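PDB 1XIP: nucleoporin NUP159 from Saccharomyces cerevisiae, which serves in the nuclear pore complex and, through the N-terminal beta-propeller domain described here, tethers the helicase Dbp5 to the pore for mRNA export. Local coordinates for residues 177-180 with 184-187; 198-203 with 225-230; 247-252 with 258-263. All blocks are in the same frame, centred on the assembly; numbering follows the deposited sequence.

Interaction 1 (177-180 with 184-187); sequences VLLK and FQSF
V177 and Q185 face each other as an antiparallel hydrogen-bonded pair and set the register of a beta hairpin. V177 N gives its hydrogen to Q185 O at 2.8 Å, and Q185 N answers to V177 O at 3.0 Å; both donors lie in the plane of the carbonyl they reach. V177 O receives a CA-H...O contact from F184 CA at 3.4 Å, so one oxygen is met twice by the partner strand. The short strand axes make an angle of 156°, close to antiparallel with the usual sheet twist.

The side-chain contacts fall on two faces. On the first, L178 and F184 form the non-hydrogen-bonded pair, their side chains side by side and pointing the same way. The methyl CD2 of L178 rests over one face of the F184 ring, 4.2 Å from its centroid and displaced toward the rim, a CH-pi contact; L178 CG is 3.8 Å from F184 CE1. The ring can lie there because CG of F184 is anti to the carbonyl carbon (chi1 -67°). A branched leucine and a flat aromatic suit each other here, one supplying methyls, the other a broad face. Were F184 replaced by an alanine, the L178 methyl would probably lose the aromatic face it rests on, leaving a gap beside the leucine. On the other face, V177 CG2 meets F187 CE2 at 4.3 Å, while L179 and Q185 cross, L179 CD1 lying 3.7 Å from Q185 NE2.

Strand 193-200 continues the sheet beyond 184-190, with F184 bonded through its backbone to F200 and their rings nearly parallel. Strands 215-221 and 226-232 of the next propeller sheet lie against L178 and F184 through P216, V219, A229 and F231.

Interaction 2 (198-203 with 225-230); sequences FEFSLP and QDFLAV
F198 and F227 belong to strands of two different sheets, and no backbone hydrogen bond joins 198-203 to 225-230: the CA atoms of F200 and F227 stand 12.2 Å apart, so side chains alone must span the distance. Three phenylalanines do so, each with its CB directed toward the other segment.

F198 and F227 come from opposite directions and meet rim against rim. The CE2 and CZ carbons of each ring share the contact, with F198 CE2 3.7 Å from F227 CE2 and F198 CZ 3.7 Å from F227 CZ. F227 CE2 lies near the plane of the F198 ring and F198 CZ near that of F227, although the planes are inclined by about 65°; the rims touch and neither ring offers the other its face. F198 reaches this point with its CG between the backbone N and the carbonyl carbon (chi1 44°). The third ring, F200, is a lighter neighbour: its CZ comes at its own edge to F227 CD2, 4.4 Å away, and brings F227 within touch of two residues spaced alternately along one strand. Phenylalanine suits all three places because it is long enough to bridge two sheets and carries no polar group that would need a partner there.

H253 stacks on the F198 ring, the F184 and F200 rings meet nearly parallel, and S186 touches F227. Strand 226-232 runs on into the first FG repeat, which here is part of an ordered propeller strand.

With neither a hydrogen bond nor a charge between the segments, the contact is purely apolar and little directional. It depends on burial and on the fit of the rings, as expected where neighbouring blades of a propeller pack against each other.

Interaction 3 (247-252 with 258-263); sequences KMYIIK and ASFQET
I251 and F260 carry the apolar heart of this hairpin, lying side by side and pointing the same way. CG1 of I251 sits over the centre of the F260 ring, 3.6 Å from the centroid and only 10° off the normal, a nearly ideal CH-pi geometry; it is placed there because CG1 is anti to the carbonyl carbon (chi1 -63°). I251 CD1 continues over the same ring, and the second branch, CG2, turns to A258 CB at 3.7 Å. A beta-branched isoleucine can thus serve two partners at once.

On the same face, Y249 reaches the CB of F260 with its CD1. The carboxylate of E262 is held from two sides. K247 NZ forms a salt bridge with E262 OE1 at 2.9 Å, meeting the syn lone pair of that oxygen; the long lysine, bent at its last torsion, suits a place where charge must reach a partly exposed glutamate across the strands. A water donates to E262 OE2 and to T263 O while accepting from the backbone N of M248 (modelled as selenomethionine); it ties the two strands together at this end.

On the opposite face, I250 CG1 crosses T263 at OG1, 4.0 Å away. Further along, K252 O takes two donors, S259 N at 2.9 Å and S259 OG at 3.1 Å, which approach from opposite faces of the carbonyl plane; a serine suits this site because its hydroxyl can turn back to the partner backbone. I250 N to Q261 O, 2.9 Å, continues the ladder.

Strand 246-254 is flanked by 226-232 on its other side, while strand 257-263 is bonded beyond to S4 of the parallel strand 4-5. L206 of helix 204-207 covers Y249 and F260, and F200 of the preceding sheet packs on I251 and A258.

The three contacts follow one another along the chain, each closing before the next opens. Interactions 1 and 3 are hairpins within successive sheets of the propeller, their centres about 15 Å apart; interaction 2 lies between them, about 8 Å from the centre of each, and joins the two sheets. Its first segment borders strand 184-190 of interaction 1, and its second borders strand 246-254 of interaction 3, with probable backbone hydrogen bonds at both borders. Direct packing of F184 on I251 and F260 closes the group. Hydrogen bonds thus build each blade, while apolar side chains hold neighbouring blades together in the domain that binds Dbp5.

Interaction 1 (177-180 with 184-187)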
loop_
_atom_site.group_PDB
_atom_site.type_symbol
_atom_site.label_atom_id
_atom_site.label_comp_id
_atom_site.label_asym_id
_atom_site.label_seq_id
_atom_site.Cartn_x
_atom_site.Cartn_y
_atom_site.Cartn_z
ATOM N N VAL A 177 6.634 -8.202 -10.919
ATOM C CA VAL A 177 5.483 -9.084 -11.035
ATOM C C VAL A 177 5.753 -10.368 -10.227
ATOM O O VAL A 177 6.855 -10.934 -10.296
ATOM C CB VAL A 177 5.219 -9.386 -12.537
ATOM C CG1 VAL A 177 4.429 -10.645 -12.730
ATOM C CG2 VAL A 177 4.525 -8.195 -13.209
ATOM N N LEU A 178 4.771 -10.775 -9.413
ATOM C CA LEU A 178 4.782 -12.065 -8.726
ATOM C C LEU A 178 3.771 -12.978 -9.409
ATOM O O LEU A 178 2.584 -12.636 -9.505
ATOM C CB LEU A 178 4.392 -11.911 -7.260
ATOM C CG LEU A 178 5.057 -12.805 -6.192
ATOM C CD1 LEU A 178 4.296 -12.757 -4.875
ATOM C CD2 LEU A 178 5.266 -14.256 -6.645
ATOM N N LEU A 179 4.235 -14.144 -9.855
ATOM C CA LEU A 179 3.386 -15.068 -10.604
ATOM C C LEU A 179 2.797 -16.197 -9.753
ATOM O O LEU A 179 3.280 -16.462 -8.659
ATOM C CB LEU A 179 4.158 -15.637 -11.803
ATOM C CG LEU A 179 4.586 -14.599 -12.841
ATOM C CD1 LEU A 179 5.397 -15.227 -13.970
ATOM C CD2 LEU A 179 3.357 -13.914 -13.393
ATOM N N LYS A 180 1.747 -16.840 -10.276
ATOM C CA LYS A 180 1.095 -18.013 -9.645
ATOM C C LYS A 180 2.034 -19.179 -9.314
ATOM O O LYS A 180 1.872 -19.839 -8.285
ATOM C CB LYS A 180 -0.032 -18.546 -10.529
ATOM C CG LYS A 180 -1.214 -17.637 -10.651
ATOM C CD LYS A 180 -2.301 -18.295 -11.442
ATOM C CE LYS A 180 -3.646 -18.082 -10.797
ATOM N NZ LYS A 180 -4.676 -18.953 -11.456
ATOM N N PHE A 184 9.280 -14.715 -10.075
ATOM C CA PHE A 184 9.350 -13.266 -10.138
ATOM C C PHE A 184 9.838 -12.751 -11.489
ATOM O O PHE A 184 10.637 -13.399 -12.177
ATOM C CB PHE A 184 10.293 -12.765 -9.065
ATOM C CG PHE A 184 9.802 -12.996 -7.682
ATOM C CD1 PHE A 184 9.203 -11.962 -6.970
ATOM C CD2 PHE A 184 9.961 -14.232 -7.073
ATOM C CE1 PHE A 184 8.748 -12.166 -5.669
ATOM C CE2 PHE A 184 9.511 -14.451 -5.784
ATOM C CZ PHE A 184 8.900 -13.419 -5.075
ATOM N N GLN A 185 9.367 -11.572 -11.854
ATOM C CA GLN A 185 9.808 -10.922 -13.068
ATOM C C GLN A 185 9.912 -9.433 -12.857
ATOM O O GLN A 185 9.112 -8.834 -12.147
ATOM C CB GLN A 185 8.850 -11.219 -14.199
ATOM C CG GLN A 185 9.145 -12.511 -14.923
ATOM C CD GLN A 185 8.183 -12.751 -16.046
ATOM O OE1 GLN A 185 7.641 -11.801 -16.612
ATOM N NE2 GLN A 185 7.946 -14.013 -16.371
ATOM N N SER A 186 10.909 -8.837 -13.481
ATOM C CA SER A 186 11.180 -7.433 -13.322
ATOM C C SER A 186 11.407 -6.823 -14.681
ATOM O O SER A 186 12.047 -7.423 -15.531
ATOM C CB SER A 186 12.413 -7.247 -12.446
ATOM O OG SER A 186 12.683 -5.879 -12.236
ATOM N N PHE A 187 10.871 -5.632 -14.897
ATOM C CA PHE A 187 10.999 -4.971 -16.193
ATOM C C PHE A 187 11.463 -3.547 -16.011
ATOM O O PHE A 187 11.102 -2.887 -15.041
ATOM C CB PHE A 187 9.659 -4.922 -16.917
ATOM C CG PHE A 187 8.975 -6.254 -17.061
ATOM C CD1 PHE A 187 8.958 -6.910 -18.293
ATOM C CD2 PHE A 187 8.295 -6.826 -15.989
ATOM C CE1 PHE A 187 8.310 -8.123 -18.442
ATOM C CE2 PHE A 187 7.648 -8.037 -16.129
ATOM C CZ PHE A 187 7.654 -8.687 -17.356
#

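Interaction 2 (198-203 with 225-230)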
loop_
_atom_site.group_PDB
_atom_site.type_symbol
_atom_site.label_atom_id
_atom_site.label_comp_id
_atom_site.label_asym_id
_atom_site.label_seq_id
_atom_site.Cartn_x
_atom_site.Cartn_y
_atom_site.Cartn_z
ATOM N N PHE A 198 15.223 -8.763 -15.530
ATOM C CA PHE A 198 15.604 -10.100 -15.074
ATOM C C PHE A 198 14.400 -10.966 -14.687
ATOM O O PHE A 198 13.254 -10.540 -14.794
ATOM C CB PHE A 198 16.637 -10.048 -13.932
ATOM C CG PHE A 198 16.338 -9.038 -12.871
ATOM C CD1 PHE A 198 16.885 -7.757 -12.940
ATOM C CD2 PHE A 198 15.544 -9.370 -11.781
ATOM C CE1 PHE A 198 16.626 -6.807 -11.946
ATOM C CE2 PHE A 198 15.277 -8.437 -10.776
ATOM C CZ PHE A 198 15.818 -7.146 -10.860
ATOM N N GLU A 199 14.682 -12.186 -14.233
ATOM C CA GLU A 199 13.673 -13.215 -14.021
ATOM C C GLU A 199 14.242 -14.235 -13.056
ATOM O O GLU A 199 15.429 -14.555 -13.134
ATOM C CB GLU A 199 13.380 -13.895 -15.353
ATOM C CG GLU A 199 12.110 -14.717 -15.401
ATOM C CD GLU A 199 11.662 -14.986 -16.827
ATOM O OE1 GLU A 199 12.469 -15.504 -17.641
ATOM O OE2 GLU A 199 10.498 -14.670 -17.139
ATOM N N PHE A 200 13.418 -14.750 -12.145
ATOM C CA PHE A 200 13.870 -15.828 -11.267
ATOM C C PHE A 200 12.763 -16.649 -10.605
ATOM O O PHE A 200 11.622 -16.208 -10.503
ATOM C CB PHE A 200 14.886 -15.325 -10.231
ATOM C CG PHE A 200 14.389 -14.209 -9.375
ATOM C CD1 PHE A 200 13.892 -14.463 -8.110
ATOM C CD2 PHE A 200 14.444 -12.891 -9.822
ATOM C CE1 PHE A 200 13.436 -13.421 -7.298
ATOM C CE2 PHE A 200 13.992 -11.848 -9.026
ATOM C CZ PHE A 200 13.490 -12.115 -7.755
ATOM N N SER A 201 13.126 -17.858 -10.180
ATOM C CA SER A 201 12.232 -18.763 -9.476
ATOM C C SER A 201 12.570 -18.783 -7.993
ATOM O O SER A 201 13.515 -18.141 -7.557
ATOM C CB SER A 201 12.349 -20.173 -10.058
ATOM O OG SER A 201 11.111 -20.589 -10.602
ATOM N N LEU A 202 11.790 -19.524 -7.222
ATOM C CA LEU A 202 12.025 -19.683 -5.793
ATOM C C LEU A 202 13.245 -20.557 -5.526
ATOM O O LEU A 202 13.516 -21.498 -6.292
ATOM C CB LEU A 202 10.806 -20.336 -5.141
ATOM C CG LEU A 202 10.056 -19.557 -4.080
ATOM C CD1 LEU A 202 9.565 -18.280 -4.680
ATOM C CD2 LEU A 202 8.908 -20.396 -3.589
ATOM N N PRO A 203 13.967 -20.277 -4.436
ATOM C CA PRO A 203 15.073 -21.133 -4.017
ATOM C C PRO A 203 14.555 -22.515 -3.659
ATOM O O PRO A 203 13.421 -22.650 -3.179
ATOM C CB PRO A 203 15.607 -20.439 -2.766
ATOM C CG PRO A 203 15.111 -19.109 -2.834
ATOM C CD PRO A 203 13.784 -19.152 -3.513
ATOM N N GLN A 225 17.037 -3.064 -6.996
ATOM C CA GLN A 225 17.655 -4.368 -6.717
ATOM C C GLN A 225 16.948 -5.264 -5.669
ATOM O O GLN A 225 17.019 -6.504 -5.748
ATOM C CB GLN A 225 19.118 -4.172 -6.327
ATOM C CG GLN A 225 20.042 -4.286 -7.524
ATOM C CD GLN A 225 21.392 -3.651 -7.294
ATOM O OE1 GLN A 225 22.342 -4.328 -6.873
ATOM N NE2 GLN A 225 21.496 -2.349 -7.588
ATOM N N ASP A 226 16.286 -4.633 -4.696
ATOM C CA ASP A 226 15.569 -5.350 -3.640
ATOM C C ASP A 226 14.073 -5.494 -3.905
ATOM O O ASP A 226 13.450 -4.638 -4.537
ATOM C CB ASP A 226 15.735 -4.655 -2.286
ATOM C CG ASP A 226 17.141 -4.131 -2.050
ATOM O OD1 ASP A 226 18.082 -4.485 -2.816
ATOM O OD2 ASP A 226 17.387 -3.338 -1.101
ATOM N N PHE A 227 13.503 -6.582 -3.396
ATOM C CA PHE A 227 12.062 -6.739 -3.323
ATOM C C PHE A 227 11.688 -7.335 -1.971
ATOM O O PHE A 227 12.504 -7.970 -1.295
ATOM C CB PHE A 227 11.519 -7.624 -4.452
ATOM C CG PHE A 227 12.073 -7.302 -5.815
ATOM C CD1 PHE A 227 11.438 -6.381 -6.635
ATOM C CD2 PHE A 227 13.226 -7.938 -6.287
ATOM C CE1 PHE A 227 11.943 -6.079 -7.902
ATOM C CE2 PHE A 227 13.750 -7.637 -7.551
ATOM C CZ PHE A 227 13.103 -6.704 -8.359
ATOM N N LEU A 228 10.446 -7.113 -1.575
ATOM C CA LEU A 228 9.900 -7.765 -0.412
ATOM C C LEU A 228 8.719 -8.576 -0.898
ATOM O O LEU A 228 7.816 -8.039 -1.539
ATOM C CB LEU A 228 9.471 -6.708 0.600
ATOM C CG LEU A 228 8.965 -7.014 2.012
ATOM C CD1 LEU A 228 7.619 -6.399 2.202
ATOM C CD2 LEU A 228 8.937 -8.472 2.345
ATOM N N ALA A 229 8.749 -9.880 -0.627
ATOM C CA ALA A 229 7.698 -10.805 -1.063
ATOM C C ALA A 229 7.025 -11.453 0.124
ATOM O O ALA A 229 7.663 -11.710 1.139
ATOM C CB ALA A 229 8.279 -11.866 -1.960
ATOM N N VAL A 230 5.738 -11.737 -0.004
ATOM C CA VAL A 230 5.046 -12.454 1.053
ATOM C C VAL A 230 4.293 -13.664 0.525
ATOM O O VAL A 230 3.682 -13.609 -0.544
ATOM C CB VAL A 230 4.113 -11.549 1.871
ATOM C CG1 VAL A 230 3.591 -12.309 3.097
ATOM C CG2 VAL A 230 4.830 -10.266 2.303
#

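Interaction 3 (247-252 with 258-263)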
loop_
_atom_site.group_PDB
_atom_site.type_symbol
_atom_site.label_atom_id
_atom_site.label_comp_id
_atom_site.label_asym_id
_atom_site.label_seq_id
_atom_site.Cartn_x
_atom_site.Cartn_y
_atom_site.Cartn_z
ATOM N N LYS A 247 4.863 -15.734 5.454
ATOM C CA LYS A 247 6.311 -15.614 5.470
ATOM C C LYS A 247 6.798 -14.477 4.592
ATOM O O LYS A 247 6.417 -14.378 3.430
ATOM C CB LYS A 247 6.951 -16.926 5.048
ATOM C CG LYS A 247 6.908 -17.972 6.129
ATOM C CD LYS A 247 7.738 -19.170 5.770
ATOM C CE LYS A 247 7.789 -20.151 6.914
ATOM N NZ LYS A 247 8.717 -19.676 7.974
HETATM N N MSE A 248 7.647 -13.619 5.155
HETATM C CA MSE A 248 8.205 -12.494 4.400
HETATM C C MSE A 248 9.657 -12.698 4.027
HETATM O O MSE A 248 10.458 -13.148 4.838
HETATM C CB MSE A 248 8.056 -11.163 5.136
HETATM C CG MSE A 248 7.418 -11.250 6.489
HETATM SE SE MSE A 248 5.466 -11.479 6.419
HETATM C CE MSE A 248 4.958 -9.661 5.988
ATOM N N TYR A 249 9.989 -12.340 2.790
ATOM C CA TYR A 249 11.341 -12.476 2.296
ATOM C C TYR A 249 11.818 -11.197 1.641
ATOM O O TYR A 249 11.093 -10.575 0.873
ATOM C CB TYR A 249 11.429 -13.635 1.307
ATOM C CG TYR A 249 11.205 -14.983 1.943
ATOM C CD1 TYR A 249 12.274 -15.746 2.411
ATOM C CD2 TYR A 249 9.922 -15.503 2.080
ATOM C CE1 TYR A 249 12.057 -16.982 2.986
ATOM C CE2 TYR A 249 9.705 -16.720 2.656
ATOM C CZ TYR A 249 10.764 -17.462 3.103
ATOM O OH TYR A 249 10.511 -18.700 3.672
ATOM N N ILE A 250 13.040 -10.806 1.961
ATOM C CA ILE A 250 13.728 -9.772 1.226
ATOM C C ILE A 250 14.565 -10.433 0.126
ATOM O O ILE A 250 15.381 -11.305 0.394
ATOM C CB ILE A 250 14.617 -8.970 2.168
ATOM C CG1 ILE A 250 13.801 -8.404 3.350
ATOM C CG2 ILE A 250 15.382 -7.897 1.392
ATOM C CD1 ILE A 250 13.001 -7.147 3.039
ATOM N N ILE A 251 14.328 -10.043 -1.113
ATOM C CA ILE A 251 15.086 -10.557 -2.225
ATOM C C ILE A 251 16.008 -9.455 -2.720
ATOM O O ILE A 251 15.536 -8.410 -3.172
ATOM C CB ILE A 251 14.149 -11.011 -3.339
ATOM C CG1 ILE A 251 13.265 -12.157 -2.852
ATOM C CG2 ILE A 251 14.945 -11.431 -4.575
ATOM C CD1 ILE A 251 11.836 -12.116 -3.405
ATOM N N LYS A 252 17.320 -9.679 -2.593
ATOM C CA LYS A 252 18.336 -8.795 -3.175
ATOM C C LYS A 252 18.872 -9.515 -4.380
ATOM O O LYS A 252 19.320 -10.662 -4.271
ATOM C CB LYS A 252 19.476 -8.506 -2.190
ATOM C CG LYS A 252 19.019 -8.071 -0.786
ATOM C CD LYS A 252 20.120 -7.308 -0.032
ATOM C CE LYS A 252 19.622 -6.838 1.343
ATOM N NZ LYS A 252 20.715 -6.615 2.359
ATOM N N ALA A 258 19.336 -14.027 -7.554
ATOM C CA ALA A 258 18.564 -13.495 -6.443
ATOM C C ALA A 258 18.889 -14.252 -5.160
ATOM O O ALA A 258 19.050 -15.466 -5.178
ATOM C CB ALA A 258 17.089 -13.593 -6.751
ATOM N N SER A 259 19.015 -13.533 -4.054
ATOM C CA SER A 259 19.076 -14.166 -2.745
ATOM C C SER A 259 17.802 -13.851 -1.962
ATOM O O SER A 259 17.329 -12.720 -1.962
ATOM C CB SER A 259 20.309 -13.719 -1.957
ATOM O OG SER A 259 20.934 -12.613 -2.563
ATOM N N PHE A 260 17.246 -14.854 -1.301
ATOM C CA PHE A 260 16.097 -14.654 -0.457
ATOM C C PHE A 260 16.562 -14.691 0.981
ATOM O O PHE A 260 17.509 -15.397 1.301
ATOM C CB PHE A 260 15.090 -15.764 -0.692
ATOM C CG PHE A 260 14.405 -15.704 -2.022
ATOM C CD1 PHE A 260 13.021 -15.690 -2.093
ATOM C CD2 PHE A 260 15.129 -15.691 -3.197
ATOM C CE1 PHE A 260 12.362 -15.653 -3.320
ATOM C CE2 PHE A 260 14.483 -15.645 -4.427
ATOM C CZ PHE A 260 13.092 -15.631 -4.484
ATOM N N GLN A 261 15.902 -13.926 1.850
ATOM C CA GLN A 261 16.219 -13.921 3.276
ATOM C C GLN A 261 14.953 -13.638 4.060
ATOM O O GLN A 261 14.242 -12.685 3.737
ATOM C CB GLN A 261 17.232 -12.822 3.585
ATOM C CG GLN A 261 18.661 -13.054 3.087
ATOM C CD GLN A 261 19.526 -11.821 3.280
ATOM O OE1 GLN A 261 19.449 -10.880 2.491
ATOM N NE2 GLN A 261 20.326 -11.809 4.344
ATOM N N GLU A 262 14.688 -14.435 5.099
ATOM C CA GLU A 262 13.470 -14.303 5.901
ATOM C C GLU A 262 13.516 -13.128 6.849
ATOM O O GLU A 262 14.574 -12.812 7.372
ATOM C CB GLU A 262 13.239 -15.550 6.740
ATOM C CG GLU A 262 12.437 -16.624 6.039
ATOM C CD GLU A 262 11.280 -17.161 6.873
ATOM O OE1 GLU A 262 11.005 -18.375 6.774
ATOM O OE2 GLU A 262 10.635 -16.371 7.602
ATOM N N THR A 263 12.362 -12.484 7.058
ATOM C CA THR A 263 12.120 -11.678 8.258
ATOM C C THR A 263 10.910 -12.166 8.993
ATOM O O THR A 263 9.930 -12.624 8.392
ATOM C CB THR A 263 11.841 -10.204 7.967
ATOM O OG1 THR A 263 11.905 -9.948 6.561
ATOM C CG2 THR A 263 12.906 -9.330 8.604
HETATM O O HOH W 1 8.592 -14.627 7.508
#